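Long-range contact in UDP-D-quinovosamine 4-dehydrogenase (Vibrio fischeri, PDB 3NKL), which probably acts as an oxidoreductase and lyase on a UDP-linked sugar, this chain being a Rossmann-like, CoA-binding-type domain of a longer, probably membrane-bound protein: residues Q18-L23 with S110-L114. Residues are numbered along the deposited sequence; the frame is centred on the assembly and turned at random.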
ATOM      1  N   GLN B  18      -9.343   3.767   1.265  1.00 25.61           N
ATOM      2  CA  GLN B  18      -9.785   5.082   1.714  1.00 29.03           C
ATOM      3  C   GLN B  18     -10.384   5.871   0.565  1.00 28.39           C
ATOM      4  O   GLN B  18     -11.415   6.529   0.722  1.00 26.82           O
ATOM      5  CB  GLN B  18      -8.629   5.869   2.326  1.00 32.97           C
ATOM      6  CG  GLN B  18      -8.076   5.274   3.586  1.00 41.83           C
ATOM      7  CD  GLN B  18      -6.947   6.117   4.111  1.00 41.32           C
ATOM      8  OE1 GLN B  18      -7.180   7.206   4.634  1.00 34.88           O
ATOM      9  NE2 GLN B  18      -5.714   5.655   3.924  1.00 37.93           N
ATOM     10  N   LEU B  19      -9.750   5.802  -0.602  1.00 21.53           N
ATOM     11  CA  LEU B  19     -10.337   6.469  -1.765  1.00 20.33           C
ATOM     12  C   LEU B  19     -11.736   5.954  -2.035  1.00 22.42           C
ATOM     13  O   LEU B  19     -12.667   6.739  -2.268  1.00 27.77           O
ATOM     14  CB  LEU B  19      -9.467   6.287  -3.005  1.00 18.09           C
ATOM     15  CG  LEU B  19      -9.974   6.929  -4.302  1.00 21.84           C
ATOM     16  CD1 LEU B  19     -10.005   8.439  -4.186  1.00 17.91           C
ATOM     17  CD2 LEU B  19      -9.059   6.501  -5.460  1.00 15.67           C
ATOM     18  N   ALA B  20     -11.907   4.642  -2.021  1.00 21.81           N
ATOM     19  CA  ALA B  20     -13.216   4.092  -2.355  1.00 30.92           C
ATOM     20  C   ALA B  20     -14.286   4.636  -1.398  1.00 33.04           C
ATOM     21  O   ALA B  20     -15.420   4.844  -1.799  1.00 33.22           O
ATOM     22  CB  ALA B  20     -13.195   2.568  -2.358  1.00 27.20           C
ATOM     23  N   ASN B  21     -13.918   4.886  -0.141  1.00 33.36           N
ATOM     24  CA  ASN B  21     -14.858   5.511   0.810  1.00 35.52           C
ATOM     25  C   ASN B  21     -15.106   6.979   0.513  1.00 36.19           C
ATOM     26  O   ASN B  21     -16.235   7.453   0.600  1.00 46.23           O
ATOM     27  CB  ASN B  21     -14.355   5.385   2.247  1.00 45.27           C
ATOM     28  CG  ASN B  21     -14.451   3.980   2.773  1.00 42.33           C
ATOM     29  OD1 ASN B  21     -13.829   3.643   3.780  1.00 53.19           O
ATOM     30  ND2 ASN B  21     -15.231   3.148   2.100  1.00 45.79           N
HETATM   31  N   MSE B  22     -14.035   7.703   0.212  0.65 35.51           N
HETATM   32  CA  MSE B  22     -14.134   9.070  -0.268  0.65 36.44           C
HETATM   33  C   MSE B  22     -15.211   9.082  -1.349  0.65 40.59           C
HETATM   34  O   MSE B  22     -16.227   9.773  -1.233  0.65 44.23           O
HETATM   35  CB  MSE B  22     -12.801   9.497  -0.884  0.65 33.53           C
HETATM   36  CG  MSE B  22     -12.437  10.965  -0.719  0.65 13.89           C
HETATM   37 SE   MSE B  22     -11.518  11.186   0.969  0.65 83.83          SE
HETATM   38  CE  MSE B  22     -10.110   9.867   0.694  0.65 70.05           C
ATOM     39  N   LEU B  23     -14.990   8.283  -2.391  1.00 31.79           N
ATOM     40  CA  LEU B  23     -15.898   8.236  -3.561  1.00 30.08           C
ATOM     41  C   LEU B  23     -17.313   7.747  -3.242  1.00 43.81           C
ATOM     42  O   LEU B  23     -18.305   8.364  -3.647  1.00 45.72           O
ATOM     43  CB  LEU B  23     -15.321   7.318  -4.640  1.00 26.43           C
ATOM     44  CG  LEU B  23     -13.879   7.587  -5.075  1.00 26.11           C
ATOM     45  CD1 LEU B  23     -13.522   6.713  -6.249  1.00 28.92           C
ATOM     46  CD2 LEU B  23     -13.669   9.055  -5.434  1.00 29.08           C
ATOM     47  N   SER B 110      -5.163  15.850   0.246  1.00 23.77           N
ATOM     48  CA  SER B 110      -6.110  14.792   0.591  1.00 25.26           C
ATOM     49  C   SER B 110      -6.075  13.676  -0.450  1.00 29.19           C
ATOM     50  O   SER B 110      -5.823  13.924  -1.627  1.00 23.98           O
ATOM     51  CB  SER B 110      -7.525  15.379   0.636  1.00 25.69           C
ATOM     52  OG  SER B 110      -8.500  14.359   0.574  1.00 27.74           O
ATOM     53  N   ILE B 111      -6.335  12.447  -0.021  1.00 23.10           N
ATOM     54  CA  ILE B 111      -6.429  11.317  -0.940  1.00 22.95           C
ATOM     55  C   ILE B 111      -7.504  11.553  -2.006  1.00 24.40           C
ATOM     56  O   ILE B 111      -7.427  11.031  -3.121  1.00 23.16           O
ATOM     57  CB  ILE B 111      -6.700  10.004  -0.162  1.00 27.98           C
ATOM     58  CG1 ILE B 111      -5.476   9.632   0.672  1.00 31.86           C
ATOM     59  CG2 ILE B 111      -6.954   8.833  -1.105  1.00 25.68           C
ATOM     60  CD1 ILE B 111      -5.646   8.339   1.436  1.00 40.40           C
ATOM     61  N   GLY B 112      -8.503  12.362  -1.674  1.00 19.52           N
ATOM     62  CA  GLY B 112      -9.585  12.599  -2.618  1.00 21.78           C
ATOM     63  C   GLY B 112      -9.227  13.553  -3.747  1.00 23.09           C
ATOM     64  O   GLY B 112     -10.020  13.734  -4.651  1.00 23.21           O
ATOM     65  N   GLN B 113      -8.060  14.202  -3.693  1.00 20.33           N
ATOM     66  CA  GLN B 113      -7.685  15.118  -4.783  1.00 22.10           C
ATOM     67  C   GLN B 113      -7.172  14.292  -5.959  1.00 20.45           C
ATOM     68  O   GLN B 113      -6.116  13.658  -5.879  1.00 17.62           O
ATOM     69  CB  GLN B 113      -6.622  16.126  -4.325  1.00 24.46           C
ATOM     70  CG  GLN B 113      -7.104  17.100  -3.237  1.00 24.71           C
ATOM     71  CD  GLN B 113      -6.026  18.105  -2.827  1.00 22.24           C
ATOM     72  OE1 GLN B 113      -5.583  18.127  -1.678  1.00 22.94           O
ATOM     73  NE2 GLN B 113      -5.623  18.958  -3.768  1.00 26.01           N
ATOM     74  N   LEU B 114      -7.916  14.295  -7.054  1.00 16.16           N
ATOM     75  CA  LEU B 114      -7.595  13.436  -8.190  1.00 14.49           C
ATOM     76  C   LEU B 114      -7.067  14.286  -9.332  1.00 20.17           C
ATOM     77  O   LEU B 114      -7.758  15.188  -9.797  1.00 19.72           O
ATOM     78  CB  LEU B 114      -8.870  12.715  -8.657  1.00 19.02           C
ATOM     79  CG  LEU B 114      -9.431  11.667  -7.682  1.00 20.34           C
ATOM     80  CD1 LEU B 114     -10.789  11.180  -8.158  1.00 27.63           C
ATOM     81  CD2 LEU B 114      -8.446  10.494  -7.533  1.00 14.03           C
TER
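Swung anti to its carbonyl carbon (chi1 -68°), CG1 of I111 carries the methyl CD1 to the side chain of Q18, while CG2 and CB face L19 and M22 on the same helix. That helix, 14-25, follows the first strand and a glycine-rich turn resembling the GxGxxG pattern of Rossmann-type domains; the loop before strand 115-116, outermost in this chain's sheet, lies against it. Branched at CB, I111 suits this place because its two arms reach different neighbours: CG2 lies 4.1 Å from L19 CB, and CD1 sits over the face of the Q18 amide, 3.7 Å from each of Q18 CD, OE1 and NE2. Q18 crosses the isoleucine at about a right angle; NE2 is hydrogen-bonded to the carbonyl of S14, and the glutamine also packs on V105 of the second subunit.

M22, a selenomethionine, is deposited in two conformers; in this one the chain bends at chi2 and chi3 and CE comes 3.5 Å from I111 CB, a contact that may not hold in the other. With the same reservation, CG lies 3.8 Å from CA of G112, which has no side chain to hold the turn off the helix. Deeper in, L19 and L23 meet L114, with L19 CD1 4.2 Å from L114 CD2, and all three leucines, wholly apolar in their side chains, also touch L70 of the central sheet.

No hydrogen bond joins the two segments. The type I turn S110-Q113 is instead braced internally: Q113 OE1 accepts from S110 N, and in an ST turn S110 OG accepts from G112 N at 3.0 Å.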